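Side-chain contact in protein p13 MTCP-1 (PDB 1A1X), which binds the PH domain of the kinases AKT1 and AKT2 and enhances their phosphorylation and activation: residues F40-V45 and Q87-L92. Numbering follows the deposited sequence.
Sequences FLRARV and QIQHHL
Arg42 and Gln89 reach out from two strands that are not neighbours in the sheet and meet through one side-chain hydrogen bond. Arg42 NE gives its N-H to Gln89 OE1 at 2.5 Å, unusually close for such a bond, and the N-H...O angle of 138° leaves it well short of straight. The donor lies in the plane of the amide carbonyl, while OE1 stands slightly off the guanidinium plane, and the two flat groups end up nearly coplanar, 24° apart. The side chains themselves cross at about a right angle. Gln89 gets there with CG anti to its carbonyl carbon (chi1 -58°) and an extended chain beyond, which carries OE1 across to the arginine.

The same approach brings Arg42 CD to 3.1 Å from Gln89 OE1, a tight fit beside the bond. The Phe40 ring stands edge-on over one face of the Arg42 guanidinium, with CE2 3.5 Å above its centre. Arg42 NH2 meets the second subunit, in a salt bridge with Glu5 and a hydrogen bond to Met93 O of that chain. Gln89 NE2 bonds to the same Glu5 and to Ala3 O of that subunit.

Strand 97-104 runs between strands 41-46 and 85-94 in the antiparallel barrel of this TCL1-family protein. Gln89 and His90 sit opposite Leu101 in a classic beta bulge, and the arginine–glutamine pair bridges over the intervening strand on the barrel's outer, subunit-facing surface.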
loop_
_atom_site.group_PDB
_atom_site.type_symbol
_atom_site.label_atom_id
_atom_site.label_comp_id
_atom_site.label_asym_id
_atom_site.label_seq_id
_atom_site.Cartn_x
_atom_site.Cartn_y
_atom_site.Cartn_z
ATOM N N PHE A 40 -6.254 -7.515 12.874
ATOM C CA PHE A 40 -6.068 -6.082 13.109
ATOM C C PHE A 40 -6.912 -5.199 12.211
ATOM O O PHE A 40 -7.638 -5.675 11.335
ATOM C CB PHE A 40 -4.585 -5.687 12.989
ATOM C CG PHE A 40 -3.972 -6.086 11.695
ATOM C CD1 PHE A 40 -3.409 -7.345 11.543
ATOM C CD2 PHE A 40 -4.018 -5.235 10.601
ATOM C CE1 PHE A 40 -2.903 -7.758 10.308
ATOM C CE2 PHE A 40 -3.515 -5.637 9.366
ATOM C CZ PHE A 40 -2.957 -6.903 9.219
ATOM N N LEU A 41 -6.771 -3.896 12.423
ATOM C CA LEU A 41 -7.518 -2.915 11.674
ATOM C C LEU A 41 -6.621 -1.913 10.967
ATOM O O LEU A 41 -5.598 -1.482 11.501
ATOM C CB LEU A 41 -8.472 -2.202 12.628
ATOM C CG LEU A 41 -9.454 -1.207 12.031
ATOM C CD1 LEU A 41 -10.825 -1.430 12.644
ATOM C CD2 LEU A 41 -8.960 0.203 12.256
ATOM N N ARG A 42 -7.002 -1.587 9.740
ATOM C CA ARG A 42 -6.292 -0.612 8.921
ATOM C C ARG A 42 -7.278 0.472 8.497
ATOM O O ARG A 42 -8.481 0.233 8.412
ATOM C CB ARG A 42 -5.710 -1.257 7.651
ATOM C CG ARG A 42 -4.470 -2.130 7.864
ATOM C CD ARG A 42 -3.639 -2.229 6.571
ATOM N NE ARG A 42 -2.612 -3.270 6.640
ATOM C CZ ARG A 42 -2.737 -4.495 6.135
ATOM N NH1 ARG A 42 -3.845 -4.857 5.506
ATOM N NH2 ARG A 42 -1.754 -5.373 6.273
ATOM N N ALA A 43 -6.766 1.675 8.282
ATOM C CA ALA A 43 -7.588 2.783 7.820
ATOM C C ALA A 43 -6.886 3.319 6.583
ATOM O O ALA A 43 -5.684 3.521 6.596
ATOM C CB ALA A 43 -7.684 3.866 8.881
ATOM N N ARG A 44 -7.622 3.453 5.491
ATOM C CA ARG A 44 -7.061 3.985 4.259
ATOM C C ARG A 44 -7.622 5.398 4.192
ATOM O O ARG A 44 -8.832 5.594 4.212
ATOM C CB ARG A 44 -7.500 3.142 3.063
ATOM C CG ARG A 44 -6.795 3.495 1.765
ATOM C CD ARG A 44 -6.732 2.284 0.850
ATOM N NE ARG A 44 -8.055 1.750 0.576
ATOM C CZ ARG A 44 -8.867 2.196 -0.378
ATOM N NH1 ARG A 44 -8.495 3.197 -1.165
ATOM N NH2 ARG A 44 -10.049 1.627 -0.550
ATOM N N VAL A 45 -6.735 6.382 4.201
ATOM C CA VAL A 45 -7.153 7.779 4.215
ATOM C C VAL A 45 -6.655 8.502 2.974
ATOM O O VAL A 45 -5.453 8.521 2.695
ATOM C CB VAL A 45 -6.618 8.502 5.496
ATOM C CG1 VAL A 45 -7.431 9.736 5.781
ATOM C CG2 VAL A 45 -6.628 7.556 6.710
ATOM N N GLN A 87 0.578 2.789 12.669
ATOM C CA GLN A 87 1.752 2.751 11.808
ATOM C C GLN A 87 1.422 3.212 10.396
ATOM O O GLN A 87 0.422 2.786 9.831
ATOM C CB GLN A 87 2.287 1.311 11.742
ATOM C CG GLN A 87 3.549 1.142 10.907
ATOM C CD GLN A 87 4.752 1.834 11.528
ATOM O OE1 GLN A 87 5.128 1.543 12.667
ATOM N NE2 GLN A 87 5.364 2.753 10.783
ATOM N N ILE A 88 2.230 4.104 9.832
ATOM C CA ILE A 88 1.996 4.525 8.454
ATOM C C ILE A 88 2.657 3.429 7.617
ATOM O O ILE A 88 3.880 3.312 7.609
ATOM C CB ILE A 88 2.659 5.884 8.124
ATOM C CG1 ILE A 88 1.999 7.019 8.914
ATOM C CG2 ILE A 88 2.544 6.182 6.628
ATOM C CD1 ILE A 88 2.744 8.354 8.803
ATOM N N GLN A 89 1.852 2.572 6.994
ATOM C CA GLN A 89 2.395 1.486 6.174
ATOM C C GLN A 89 2.799 1.976 4.794
ATOM O O GLN A 89 3.722 1.440 4.176
ATOM C CB GLN A 89 1.425 0.318 6.111
ATOM C CG GLN A 89 1.110 -0.211 7.489
ATOM C CD GLN A 89 0.542 -1.599 7.438
ATOM O OE1 GLN A 89 -0.628 -1.788 7.140
ATOM N NE2 GLN A 89 1.377 -2.587 7.720
ATOM N N HIS A 90 2.068 2.965 4.292
ATOM C CA HIS A 90 2.431 3.601 3.031
ATOM C C HIS A 90 1.783 4.972 2.862
ATOM O O HIS A 90 0.732 5.260 3.443
ATOM C CB HIS A 90 2.295 2.672 1.804
ATOM C CG HIS A 90 0.914 2.561 1.238
ATOM N ND1 HIS A 90 0.077 3.643 1.077
ATOM C CD2 HIS A 90 0.253 1.498 0.728
ATOM C CE1 HIS A 90 -1.039 3.251 0.493
ATOM N NE2 HIS A 90 -0.958 1.953 0.272
ATOM N N HIS A 91 2.496 5.842 2.160
ATOM C CA HIS A 91 2.061 7.201 1.884
ATOM C C HIS A 91 2.445 7.445 0.437
ATOM O O HIS A 91 3.602 7.706 0.120
ATOM C CB HIS A 91 2.795 8.183 2.802
ATOM C CG HIS A 91 2.431 9.621 2.579
ATOM N ND1 HIS A 91 3.236 10.660 2.992
ATOM C CD2 HIS A 91 1.339 10.191 2.018
ATOM C CE1 HIS A 91 2.653 11.808 2.697
ATOM N NE2 HIS A 91 1.502 11.552 2.106
ATOM N N LEU A 92 1.459 7.343 -0.441
ATOM C CA LEU A 92 1.706 7.512 -1.855
ATOM C C LEU A 92 0.579 8.178 -2.612
ATOM O O LEU A 92 -0.470 8.504 -2.051
ATOM C CB LEU A 92 2.060 6.159 -2.496
ATOM C CG LEU A 92 1.525 4.867 -1.869
ATOM C CD1 LEU A 92 0.105 4.644 -2.268
ATOM C CD2 LEU A 92 2.365 3.693 -2.292
#